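Local coordinates for protein ribose-phosphate pyrophosphokinase (PDB 5T3O) that probably makes phosphoribosyl pyrophosphate by transferring the pyrophosphoryl group of ATP to the 1-hydroxyl of ribose 5-phosphate, using magnesium ions, at residues T84-Y89 against R121-T126; V40-S45 against V72-G77; P147-Y152 against Y242-H247; D141-E146 against P287-A292. All blocks are in the same frame, centred on the assembly; numbering follows the deposited sequence.

Interaction 1. Residues T84-Y89 against R121-T126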
loop_
_atom_site.group_PDB
_atom_site.type_symbol
_atom_site.label_atom_id
_atom_site.label_comp_id
_atom_site.label_asym_id
_atom_site.label_seq_id
_atom_site.Cartn_x
_atom_site.Cartn_y
_atom_site.Cartn_z
ATOM N N THR A 84 1.611 4.810 19.992
ATOM C CA THR A 84 0.507 5.744 19.975
ATOM C C THR A 84 1.083 7.146 19.947
ATOM O O THR A 84 1.999 7.453 20.699
ATOM C CB THR A 84 -0.364 5.576 21.232
ATOM O OG1 THR A 84 -0.813 4.222 21.301
ATOM C CG2 THR A 84 -1.578 6.523 21.209
ATOM N N ALA A 85 0.559 7.972 19.056
ATOM C CA ALA A 85 0.878 9.380 19.026
ATOM C C ALA A 85 -0.092 10.079 19.972
ATOM O O ALA A 85 -1.278 10.216 19.674
ATOM C CB ALA A 85 0.745 9.924 17.613
ATOM N N VAL A 86 0.408 10.477 21.135
ATOM C CA VAL A 86 -0.381 11.272 22.064
ATOM C C VAL A 86 -0.215 12.743 21.668
ATOM O O VAL A 86 0.822 13.354 21.926
ATOM C CB VAL A 86 0.048 11.016 23.518
ATOM C CG1 VAL A 86 -0.744 11.894 24.476
ATOM C CG2 VAL A 86 -0.135 9.543 23.857
ATOM N N ILE A 87 -1.230 13.279 21.003
ATOM C CA ILE A 87 -1.232 14.650 20.501
ATOM C C ILE A 87 -2.293 15.476 21.245
ATOM O O ILE A 87 -3.438 15.573 20.783
ATOM C CB ILE A 87 -1.519 14.702 18.982
ATOM C CG1 ILE A 87 -0.611 13.728 18.214
ATOM C CG2 ILE A 87 -1.315 16.118 18.453
ATOM C CD1 ILE A 87 -0.968 13.615 16.744
ATOM N N PRO A 88 -1.915 16.089 22.384
ATOM C CA PRO A 88 -2.940 16.803 23.164
ATOM C C PRO A 88 -3.620 17.906 22.378
ATOM O O PRO A 88 -4.847 17.980 22.391
ATOM C CB PRO A 88 -2.164 17.353 24.363
ATOM C CG PRO A 88 -1.008 16.432 24.518
ATOM C CD PRO A 88 -0.644 15.990 23.122
ATOM N N TYR A 89 -2.833 18.710 21.659
ATOM C CA TYR A 89 -3.372 19.727 20.753
ATOM C C TYR A 89 -2.915 19.483 19.307
ATOM O O TYR A 89 -1.716 19.500 19.022
ATOM C CB TYR A 89 -2.974 21.139 21.230
ATOM C CG TYR A 89 -3.381 22.237 20.277
ATOM C CD1 TYR A 89 -4.684 22.315 19.797
ATOM C CD2 TYR A 89 -2.456 23.190 19.835
ATOM C CE1 TYR A 89 -5.061 23.306 18.912
ATOM C CE2 TYR A 89 -2.831 24.189 18.953
ATOM C CZ TYR A 89 -4.131 24.241 18.499
ATOM O OH TYR A 89 -4.512 25.222 17.617
ATOM N N ARG A 121 -1.861 4.263 16.557
ATOM C CA ARG A 121 -3.044 4.995 17.010
ATOM C C ARG A 121 -2.709 6.417 17.461
ATOM O O ARG A 121 -1.543 6.771 17.674
ATOM C CB ARG A 121 -3.783 4.232 18.136
ATOM C CG ARG A 121 -2.875 3.623 19.189
ATOM C CD ARG A 121 -3.612 3.136 20.451
ATOM N NE ARG A 121 -4.655 2.169 20.137
ATOM C CZ ARG A 121 -5.966 2.402 20.051
ATOM N NH1 ARG A 121 -6.509 3.593 20.276
ATOM N NH2 ARG A 121 -6.759 1.401 19.724
ATOM N N VAL A 122 -3.764 7.213 17.586
ATOM C CA VAL A 122 -3.678 8.572 18.058
ATOM C C VAL A 122 -4.547 8.708 19.311
ATOM O O VAL A 122 -5.648 8.159 19.378
ATOM C CB VAL A 122 -4.126 9.561 16.957
ATOM C CG1 VAL A 122 -4.176 10.996 17.476
ATOM C CG2 VAL A 122 -3.192 9.463 15.755
ATOM N N LEU A 123 -4.019 9.443 20.294
ATOM C CA LEU A 123 -4.769 9.891 21.463
ATOM C C LEU A 123 -4.730 11.424 21.482
ATOM O O LEU A 123 -3.658 12.020 21.586
ATOM C CB LEU A 123 -4.131 9.330 22.734
ATOM C CG LEU A 123 -4.979 9.097 23.995
ATOM C CD1 LEU A 123 -4.100 9.248 25.224
ATOM C CD2 LEU A 123 -6.211 9.984 24.114
ATOM N N THR A 124 -5.896 12.058 21.383
ATOM C CA THR A 124 -5.979 13.517 21.280
ATOM C C THR A 124 -7.187 14.088 22.043
ATOM O O THR A 124 -8.102 13.350 22.414
ATOM C CB THR A 124 -6.001 13.946 19.796
ATOM O OG1 THR A 124 -5.801 15.359 19.691
ATOM C CG2 THR A 124 -7.315 13.551 19.109
ATOM N N MET A 125 -7.172 15.400 22.280
ATOM C CA MET A 125 -8.263 16.085 22.988
ATOM C C MET A 125 -8.824 17.231 22.157
ATOM O O MET A 125 -8.062 18.019 21.601
ATOM C CB MET A 125 -7.772 16.609 24.335
ATOM C CG MET A 125 -8.859 17.241 25.198
ATOM S SD MET A 125 -8.250 17.651 26.836
ATOM C CE MET A 125 -8.285 16.043 27.625
ATOM N N THR A 126 -10.153 17.297 22.065
ATOM C CA THR A 126 -10.884 18.416 21.435
ATOM C C THR A 126 -10.316 18.872 20.077
ATOM O O THR A 126 -9.607 19.883 19.980
ATOM C CB THR A 126 -11.005 19.639 22.396
ATOM O OG1 THR A 126 -11.418 19.209 23.698
ATOM C CG2 THR A 126 -12.024 20.641 21.871
#
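Ala85 sits between Arg121 and Leu123 in the parallel pairing that closes a beta-alpha-beta unit: strand 82-87, helix 106-117, strand 121-125. Ala85 N donates to Arg121 O at 2.8 Å, and Leu123 N returns a bond to Ala85 O at 2.9 Å. One step on, Ile87 N donates a hydrogen bond to Leu123 O (2.8 Å). Beyond it a side chain supplies the next bond. The hydroxyl of Thr124 lies opposite its own backbone N (chi1 -168°), which points OG1 at the neighbouring strand, where it donates to Ile87 O at 2.6 Å, almost in line with the carbonyl. The next backbone bond, Met125 N to Pro88 O, is weak at 3.5 Å.

The flanking side chains fall on two faces. Val86 CG2 lies beside Leu123 CB at 4.2 Å on the face covered by helix 286-298, whose Ile293 also touches Leu123; on the other face Ile87 CD1 meets Val122 CG1 at 4.2 Å. Strand 50-54 continues the sheet through backbone bonds to Thr84 and Val86. At the start of the pairing Thr84 and Arg121 run side by side. The arginine chain then bends at chi3 (57°), and its guanidinium is shared: NH1 makes a salt bridge to Asp141 OD2, and NH2 is hydrogen-bonded to Ser79 OG of the second subunit.

Interaction 2. Residues V40-S45 against V72-G77. With SO4 (sulfate ion), chain H.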
loop_
_atom_site.group_PDB
_atom_site.type_symbol
_atom_site.label_atom_id
_atom_site.label_comp_id
_atom_site.label_asym_id
_atom_site.label_seq_id
_atom_site.Cartn_x
_atom_site.Cartn_y
_atom_site.Cartn_z
ATOM N N VAL A 40 17.046 12.106 16.737
ATOM C CA VAL A 40 16.248 11.547 17.816
ATOM C C VAL A 40 16.899 10.237 18.239
ATOM O O VAL A 40 17.497 9.546 17.424
ATOM C CB VAL A 40 14.795 11.365 17.342
ATOM C CG1 VAL A 40 13.998 10.441 18.243
ATOM C CG2 VAL A 40 14.105 12.715 17.254
ATOM N N ARG A 41 16.796 9.911 19.522
ATOM C CA ARG A 41 17.421 8.710 20.064
ATOM C C ARG A 41 16.735 8.292 21.349
ATOM O O ARG A 41 16.458 9.132 22.206
ATOM C CB ARG A 41 18.901 8.950 20.338
ATOM C CG ARG A 41 19.698 7.703 20.677
ATOM C CD ARG A 41 21.170 8.045 20.834
ATOM N NE ARG A 41 22.001 6.855 21.011
ATOM C CZ ARG A 41 22.241 6.234 22.173
ATOM N NH1 ARG A 41 21.721 6.669 23.326
ATOM N NH2 ARG A 41 23.020 5.151 22.187
ATOM N N TYR A 42 16.466 6.993 21.466
ATOM C CA TYR A 42 15.949 6.418 22.700
ATOM C C TYR A 42 17.124 5.804 23.440
ATOM O O TYR A 42 17.907 5.051 22.862
ATOM C CB TYR A 42 14.887 5.357 22.413
ATOM C CG TYR A 42 13.610 5.903 21.817
ATOM C CD1 TYR A 42 12.617 6.431 22.631
ATOM C CD2 TYR A 42 13.374 5.853 20.442
ATOM C CE1 TYR A 42 11.441 6.928 22.100
ATOM C CE2 TYR A 42 12.194 6.338 19.903
ATOM C CZ TYR A 42 11.233 6.876 20.731
ATOM O OH TYR A 42 10.059 7.363 20.211
ATOM N N GLU A 43 17.237 6.126 24.723
ATOM C CA GLU A 43 18.392 5.715 25.533
ATOM C C GLU A 43 18.211 4.282 26.054
ATOM O O GLU A 43 19.181 3.520 26.131
ATOM C CB GLU A 43 18.627 6.694 26.701
ATOM C CG GLU A 43 18.461 8.191 26.392
ATOM C CD GLU A 43 19.454 8.755 25.387
ATOM O OE1 GLU A 43 19.777 8.100 24.373
ATOM O OE2 GLU A 43 19.900 9.899 25.603
ATOM N N GLU A 44 16.966 3.943 26.398
ATOM C CA GLU A 44 16.572 2.614 26.886
ATOM C C GLU A 44 15.903 1.784 25.783
ATOM O O GLU A 44 15.371 2.336 24.821
ATOM C CB GLU A 44 15.595 2.773 28.071
ATOM C CG GLU A 44 14.168 3.215 27.697
ATOM C CD GLU A 44 13.421 3.930 28.825
ATOM O OE1 GLU A 44 13.964 4.916 29.371
ATOM O OE2 GLU A 44 12.277 3.524 29.152
ATOM N N SER A 45 15.901 0.465 25.950
ATOM C CA SER A 45 15.184 -0.430 25.048
ATOM C C SER A 45 13.675 -0.165 25.113
ATOM O O SER A 45 13.133 0.062 26.190
ATOM C CB SER A 45 15.480 -1.891 25.401
ATOM O OG SER A 45 14.828 -2.785 24.512
ATOM N N VAL A 72 8.197 8.403 16.398
ATOM C CA VAL A 72 7.326 7.290 16.001
ATOM C C VAL A 72 8.085 6.306 15.105
ATOM O O VAL A 72 8.046 5.100 15.340
ATOM C CB VAL A 72 6.040 7.794 15.306
ATOM C CG1 VAL A 72 5.269 6.660 14.636
ATOM C CG2 VAL A 72 5.144 8.505 16.312
ATOM N N ASP A 73 8.795 6.828 14.106
ATOM C CA ASP A 73 9.620 6.006 13.198
ATOM C C ASP A 73 10.731 5.259 13.926
ATOM O O ASP A 73 10.961 4.077 13.676
ATOM C CB ASP A 73 10.218 6.886 12.085
ATOM C CG ASP A 73 11.027 6.089 11.069
ATOM O OD1 ASP A 73 10.426 5.245 10.384
ATOM O OD2 ASP A 73 12.257 6.304 10.960
ATOM N N ALA A 74 11.417 5.952 14.829
ATOM C CA ALA A 74 12.484 5.344 15.621
ATOM C C ALA A 74 11.958 4.279 16.610
ATOM O O ALA A 74 12.633 3.281 16.864
ATOM C CB ALA A 74 13.263 6.422 16.361
ATOM N N ALA A 75 10.760 4.489 17.137
ATOM C CA ALA A 75 10.124 3.513 18.047
ATOM C C ALA A 75 9.748 2.213 17.314
ATOM O O ALA A 75 9.992 1.117 17.827
ATOM C CB ALA A 75 8.900 4.131 18.713
ATOM N N LYS A 76 9.186 2.332 16.110
ATOM C CA LYS A 76 8.951 1.144 15.260
ATOM C C LYS A 76 10.268 0.496 14.819
ATOM O O LYS A 76 10.387 -0.725 14.831
ATOM C CB LYS A 76 8.055 1.477 14.047
ATOM C CG LYS A 76 6.574 1.629 14.379
ATOM C CD LYS A 76 5.969 0.303 14.839
ATOM C CE LYS A 76 4.459 0.340 14.957
ATOM N NZ LYS A 76 3.754 0.254 13.655
ATOM N N GLY A 77 11.272 1.308 14.473
ATOM C CA GLY A 77 12.618 0.785 14.166
ATOM C C GLY A 77 13.331 0.107 15.331
ATOM O O GLY A 77 14.213 -0.733 15.135
HETATM S S SO4 H . 17.224 -3.271 21.913
HETATM O O1 SO4 H . 15.930 -3.853 22.303
HETATM O O2 SO4 H . 18.052 -3.055 23.125
HETATM O O3 SO4 H . 17.936 -4.183 20.994
HETATM O O4 SO4 H . 16.957 -1.965 21.281
#
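The antiparallel hairpin of strands 28-32 and 38-42 rests on helix 61-77 in the N-terminal domain, with Tyr42 laid against Ala74 and Ala75. Residues around the hairpin's turn, Phe33, Asn35 and Asn37, bind ADP in this protein. The tyrosine CG stands opposite its carbonyl carbon (chi1 -68°), and the ring reaches the helix with its CE2 side. Ala74 CB comes at the ring edge, 3.7 Å from Tyr42 CE2. Farther out, the methyl of Ala75 is 3.7 Å from Tyr42 OH. That hydroxyl is hydrogen-bonded to Met71 O, one residue before 72-77, while Phe5 stacks edge-to-face with the ring. Val40 CG1 adds a looser touch on Ala74 CB at 4.5 Å. A leucine in place of Tyr42 would probably leave Met71 O without its hydroxyl partner and open a gap beside Ala75 and Phe5.

Beyond the strand the chain enters an anion site between subunits. A sulfate there is held by Arg47, Arg102 of the third subunit and Ser301, Val302 and Ser303 of the fourth, consistent with the regulatory phosphate site of class I enzymes. Ser45 OG, hydrogen-bonded to Arg47 N as well, donates to sulfate O1 at 2.7 Å.

Interaction 3. Residues P147-Y152 against Y242-H247; sequences PVIANY and YAAATH
Ile149 drops from helix 146-156 onto Ala244 of strand 241-245, where the helix covers one face of the mixed sheet of the C-terminal domain. Over 147-152 and 242-245 the axes run nearly antiparallel (162°), 9.3 Å apart, and of the three alanines in that strand segment only Ala244 is directed at the helix. Starting at CB, which is directed at the sheet, the isoleucine forks. Its CG2 branch is set opposite the backbone N and lands on Ala244 CB at 3.7 Å. The other branch leaves through CG1, beside the backbone N (chi1 -62°), and turns again so that CD1 comes to rest 3.7 Å from Ala245 O, a van der Waals contact with the carbonyl. The methyl of Ala245 itself faces away from the helix, on the side of Asp217, which is predicted to bind ribose 5-phosphate.

One turn on, Tyr152 crosses Tyr242 at about a right angle. Ile149 O lies in the plane of the Tyr152 ring, at its edge, while Ala267 and Leu283 pack against the same side chain. Neither tyrosine stacks on the other: Tyr152 OH approaches Tyr242 CD2 obliquely at 3.8 Å, and the hydroxyl's polar partner is OE1 of Glu265.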
loop_
_atom_site.group_PDB
_atom_site.type_symbol
_atom_site.label_atom_id
_atom_site.label_comp_id
_atom_site.label_asym_id
_atom_site.label_seq_id
_atom_site.Cartn_x
_atom_site.Cartn_y
_atom_site.Cartn_z
ATOM N N PRO A 147 -15.918 17.698 30.983
ATOM C CA PRO A 147 -15.828 17.471 32.439
ATOM C C PRO A 147 -15.011 18.509 33.215
ATOM O O PRO A 147 -15.484 19.022 34.229
ATOM C CB PRO A 147 -15.157 16.097 32.544
ATOM C CG PRO A 147 -15.535 15.406 31.288
ATOM C CD PRO A 147 -15.570 16.473 30.232
ATOM N N VAL A 148 -13.810 18.815 32.732
ATOM C CA VAL A 148 -12.877 19.703 33.443
ATOM C C VAL A 148 -13.255 21.193 33.283
ATOM O O VAL A 148 -12.940 22.013 34.153
ATOM C CB VAL A 148 -11.416 19.429 33.006
ATOM C CG1 VAL A 148 -10.436 20.325 33.752
ATOM C CG2 VAL A 148 -11.063 17.960 33.241
ATOM N N ILE A 149 -13.934 21.528 32.185
ATOM C CA ILE A 149 -14.442 22.885 31.945
ATOM C C ILE A 149 -15.691 23.164 32.792
ATOM O O ILE A 149 -15.829 24.259 33.347
ATOM C CB ILE A 149 -14.742 23.121 30.438
ATOM C CG1 ILE A 149 -13.457 22.994 29.593
ATOM C CG2 ILE A 149 -15.407 24.475 30.198
ATOM C CD1 ILE A 149 -12.353 23.979 29.922
ATOM N N ALA A 150 -16.595 22.185 32.879
ATOM C CA ALA A 150 -17.770 22.273 33.756
ATOM C C ALA A 150 -17.370 22.374 35.234
ATOM O O ALA A 150 -17.867 23.240 35.955
ATOM C CB ALA A 150 -18.683 21.078 33.538
ATOM N N ASN A 151 -16.443 21.517 35.662
ATOM C CA ASN A 151 -15.951 21.515 37.049
ATOM C C ASN A 151 -15.057 22.712 37.425
ATOM O O ASN A 151 -14.610 22.799 38.563
ATOM C CB ASN A 151 -15.203 20.210 37.352
ATOM C CG ASN A 151 -15.062 19.951 38.844
ATOM O OD1 ASN A 151 -16.028 19.576 39.508
ATOM N ND2 ASN A 151 -13.861 20.165 39.382
ATOM N N TYR A 152 -14.770 23.600 36.473
ATOM C CA TYR A 152 -14.162 24.905 36.763
ATOM C C TYR A 152 -15.262 25.929 37.032
ATOM O O TYR A 152 -15.221 26.631 38.040
ATOM C CB TYR A 152 -13.249 25.352 35.608
ATOM C CG TYR A 152 -13.097 26.855 35.435
ATOM C CD1 TYR A 152 -12.138 27.573 36.157
ATOM C CD2 TYR A 152 -13.902 27.553 34.530
ATOM C CE1 TYR A 152 -11.994 28.947 35.987
ATOM C CE2 TYR A 152 -13.768 28.921 34.353
ATOM C CZ TYR A 152 -12.816 29.617 35.081
ATOM O OH TYR A 152 -12.695 30.976 34.892
ATOM N N TYR A 242 -17.080 35.572 31.580
ATOM C CA TYR A 242 -16.011 34.591 31.815
ATOM C C TYR A 242 -15.736 33.811 30.525
ATOM O O TYR A 242 -16.589 33.759 29.634
ATOM C CB TYR A 242 -16.409 33.618 32.927
ATOM C CG TYR A 242 -16.213 34.159 34.321
ATOM C CD1 TYR A 242 -17.210 34.912 34.947
ATOM C CD2 TYR A 242 -15.031 33.912 35.026
ATOM C CE1 TYR A 242 -17.033 35.408 36.233
ATOM C CE2 TYR A 242 -14.844 34.402 36.312
ATOM C CZ TYR A 242 -15.846 35.149 36.912
ATOM O OH TYR A 242 -15.663 35.637 38.186
ATOM N N ALA A 243 -14.556 33.195 30.439
ATOM C CA ALA A 243 -14.118 32.504 29.218
ATOM C C ALA A 243 -13.473 31.157 29.512
ATOM O O ALA A 243 -12.673 31.036 30.443
ATOM C CB ALA A 243 -13.151 33.384 28.449
ATOM N N ALA A 244 -13.815 30.158 28.697
ATOM C CA ALA A 244 -13.242 28.813 28.807
ATOM C C ALA A 244 -12.948 28.210 27.434
ATOM O O ALA A 244 -13.743 28.341 26.499
ATOM C CB ALA A 244 -14.180 27.903 29.580
ATOM N N ALA A 245 -11.799 27.554 27.322
ATOM C CA ALA A 245 -11.482 26.756 26.140
ATOM C C ALA A 245 -10.600 25.579 26.491
ATOM O O ALA A 245 -10.009 25.531 27.573
ATOM C CB ALA A 245 -10.819 27.613 25.067
ATOM N N THR A 246 -10.522 24.621 25.572
ATOM C CA THR A 246 -9.637 23.481 25.759
ATOM C C THR A 246 -8.184 23.903 25.546
ATOM O O THR A 246 -7.345 23.713 26.430
ATOM C CB THR A 246 -9.985 22.305 24.827
ATOM O OG1 THR A 246 -11.377 21.986 24.954
ATOM C CG2 THR A 246 -9.152 21.085 25.191
ATOM N N HIS A 247 -7.901 24.483 24.378
ATOM C CA HIS A 247 -6.521 24.749 23.957
ATOM C C HIS A 247 -6.080 26.200 24.184
ATOM O O HIS A 247 -6.524 27.116 23.484
ATOM C CB HIS A 247 -6.346 24.352 22.493
ATOM C CG HIS A 247 -6.760 22.942 22.209
ATOM N ND1 HIS A 247 -6.156 21.860 22.808
ATOM C CD2 HIS A 247 -7.720 22.437 21.399
ATOM C CE1 HIS A 247 -6.722 20.749 22.377
ATOM N NE2 HIS A 247 -7.676 21.071 21.524
#

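Interaction 4. Residues D141-E146 against P287-A292; sequences DHLSAE and PLFAEA
Leu143 fills the angle between Phe289 and Ala292, and this is the tight half of the contact. Strand 140-143 lies at the edge of the five-stranded parallel sheet within this chain, and helix 286-298, from the far end of the sequence, comes back to cover it; over 141-143 and 287-292 the two run roughly antiparallel (155°). Both leucine methyls are engaged. CD2 sits over the middle of the Phe289 ring, 3.8 Å from its centroid and only 10° off the normal, a clear CH-pi contact, and it reaches Ala292 CB as well, at 3.9 Å. CD1 touches Ala292 CB at 3.8 Å. Leu123, Met125 and Ile17 also press on the phenylalanine, which is buried. Replacing Phe289 by a serine would probably take away the ring face under Leu143 CD2 and open a gap toward Met125.

Toward Ser144 the packing thins. Leu288, with CG opposite its backbone N (chi1 -177°), brings CD2 to 3.7 Å from Ser144 O, just past the strand. Both residues are partly exposed, and Leu288 leans on Met125 as well.

No hydrogen bond crosses between the two segments. The contact is therefore apolar in character, and the seating of the helix on the sheet here depends on how methyls and ring fit together.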
loop_
_atom_site.group_PDB
_atom_site.type_symbol
_atom_site.label_atom_id
_atom_site.label_comp_id
_atom_site.label_asym_id
_atom_site.label_seq_id
_atom_site.Cartn_x
_atom_site.Cartn_y
_atom_site.Cartn_z
ATOM N N ASP A 141 -8.459 7.857 19.658
ATOM C CA ASP A 141 -9.229 8.074 20.872
ATOM C C ASP A 141 -9.304 9.591 21.091
ATOM O O ASP A 141 -8.278 10.266 21.147
ATOM C CB ASP A 141 -8.595 7.321 22.046
ATOM C CG ASP A 141 -8.803 5.806 21.943
ATOM O OD1 ASP A 141 -9.922 5.386 21.567
ATOM O OD2 ASP A 141 -7.854 5.034 22.221
ATOM N N HIS A 142 -10.533 10.098 21.181
ATOM C CA HIS A 142 -10.853 11.525 21.131
ATOM C C HIS A 142 -11.404 11.930 22.499
ATOM O O HIS A 142 -12.609 11.843 22.739
ATOM C CB HIS A 142 -11.888 11.751 20.014
ATOM C CG HIS A 142 -12.231 13.186 19.746
ATOM N ND1 HIS A 142 -12.711 13.608 18.522
ATOM C CD2 HIS A 142 -12.195 14.290 20.532
ATOM C CE1 HIS A 142 -12.946 14.907 18.565
ATOM N NE2 HIS A 142 -12.643 15.344 19.774
ATOM N N LEU A 143 -10.505 12.368 23.382
ATOM C CA LEU A 143 -10.864 12.832 24.732
ATOM C C LEU A 143 -11.648 14.151 24.720
ATOM O O LEU A 143 -11.358 15.048 23.922
ATOM C CB LEU A 143 -9.612 12.991 25.602
ATOM C CG LEU A 143 -9.054 11.773 26.353
ATOM C CD1 LEU A 143 -9.325 10.440 25.667
ATOM C CD2 LEU A 143 -7.568 11.966 26.624
ATOM N N SER A 144 -12.636 14.258 25.614
ATOM C CA SER A 144 -13.493 15.447 25.719
ATOM C C SER A 144 -13.063 16.317 26.902
ATOM O O SER A 144 -12.648 15.801 27.940
ATOM C CB SER A 144 -14.965 15.044 25.858
ATOM O OG SER A 144 -15.811 16.104 25.445
ATOM N N ALA A 145 -13.153 17.635 26.720
ATOM C CA ALA A 145 -12.787 18.618 27.754
ATOM C C ALA A 145 -13.968 19.051 28.649
ATOM O O ALA A 145 -13.747 19.687 29.683
ATOM C CB ALA A 145 -12.158 19.840 27.101
ATOM N N GLU A 146 -15.197 18.703 28.254
ATOM C CA GLU A 146 -16.426 19.094 28.970
ATOM C C GLU A 146 -16.426 18.859 30.501
ATOM O O GLU A 146 -16.897 19.728 31.234
ATOM C CB GLU A 146 -17.655 18.436 28.314
ATOM C CG GLU A 146 -19.004 18.806 28.918
ATOM C CD GLU A 146 -20.143 18.007 28.312
ATOM O OE1 GLU A 146 -20.258 17.982 27.067
ATOM O OE2 GLU A 146 -20.923 17.402 29.081
ATOM N N PRO A 287 -4.146 14.005 34.521
ATOM C CA PRO A 287 -4.833 12.831 35.091
ATOM C C PRO A 287 -5.805 12.154 34.122
ATOM O O PRO A 287 -5.923 10.926 34.134
ATOM C CB PRO A 287 -5.602 13.409 36.293
ATOM C CG PRO A 287 -4.896 14.680 36.631
ATOM C CD PRO A 287 -4.430 15.223 35.308
ATOM N N LEU A 288 -6.496 12.949 33.308
ATOM C CA LEU A 288 -7.391 12.420 32.282
ATOM C C LEU A 288 -6.631 11.659 31.169
ATOM O O LEU A 288 -7.029 10.550 30.800
ATOM C CB LEU A 288 -8.230 13.552 31.691
ATOM C CG LEU A 288 -9.282 13.211 30.638
ATOM C CD1 LEU A 288 -10.210 12.097 31.101
ATOM C CD2 LEU A 288 -10.078 14.459 30.297
ATOM N N PHE A 289 -5.546 12.248 30.654
ATOM C CA PHE A 289 -4.688 11.579 29.654
ATOM C C PHE A 289 -4.054 10.302 30.206
ATOM O O PHE A 289 -4.001 9.290 29.504
ATOM C CB PHE A 289 -3.594 12.522 29.093
ATOM C CG PHE A 289 -4.035 13.315 27.887
ATOM C CD1 PHE A 289 -4.626 14.566 28.027
ATOM C CD2 PHE A 289 -3.868 12.804 26.607
ATOM C CE1 PHE A 289 -5.038 15.288 26.917
ATOM C CE2 PHE A 289 -4.282 13.520 25.492
ATOM C CZ PHE A 289 -4.867 14.763 25.647
ATOM N N ALA A 290 -3.579 10.356 31.453
ATOM C CA ALA A 290 -3.005 9.180 32.122
ATOM C C ALA A 290 -4.017 8.037 32.287
ATOM O O ALA A 290 -3.666 6.862 32.150
ATOM C CB ALA A 290 -2.429 9.569 33.473
ATOM N N GLU A 291 -5.266 8.393 32.576
ATOM C CA GLU A 291 -6.349 7.415 32.703
ATOM C C GLU A 291 -6.722 6.803 31.348
ATOM O O GLU A 291 -6.992 5.606 31.261
ATOM C CB GLU A 291 -7.581 8.071 33.359
ATOM C CG GLU A 291 -8.772 7.152 33.626
ATOM C CD GLU A 291 -8.443 5.944 34.495
ATOM O OE1 GLU A 291 -7.522 6.027 35.341
ATOM O OE2 GLU A 291 -9.115 4.903 34.333
ATOM N N ALA A 292 -6.756 7.630 30.304
ATOM C CA ALA A 292 -6.998 7.151 28.939
ATOM C C ALA A 292 -5.888 6.198 28.484
ATOM O O ALA A 292 -6.172 5.137 27.935
ATOM C CB ALA A 292 -7.121 8.320 27.978
#

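In the fold
Interactions 1 and 4 are neighbours, their centres 9 Å apart: strands 121-125 and 140-143 adjoin in one sheet, Thr124 O bonds Leu143 N at 2.8 Å, and helix 286-298 covers both. Interaction 3 belongs to the C-terminal sheet but meets interaction 1 where the domains join, with Thr126 O 2.7 Å from His247 NE2, a probable hydrogen bond. The active-site ADP lies near this junction, about 12 Å from the side chain of Ile87 and 13 Å from that of Ala245; His128, which binds ADP, follows closely after 121-126. Interaction 2, beside subunit interfaces and the sulfate, is centred 19 Å from interaction 1 without touching it, and 36 Å from interaction 3.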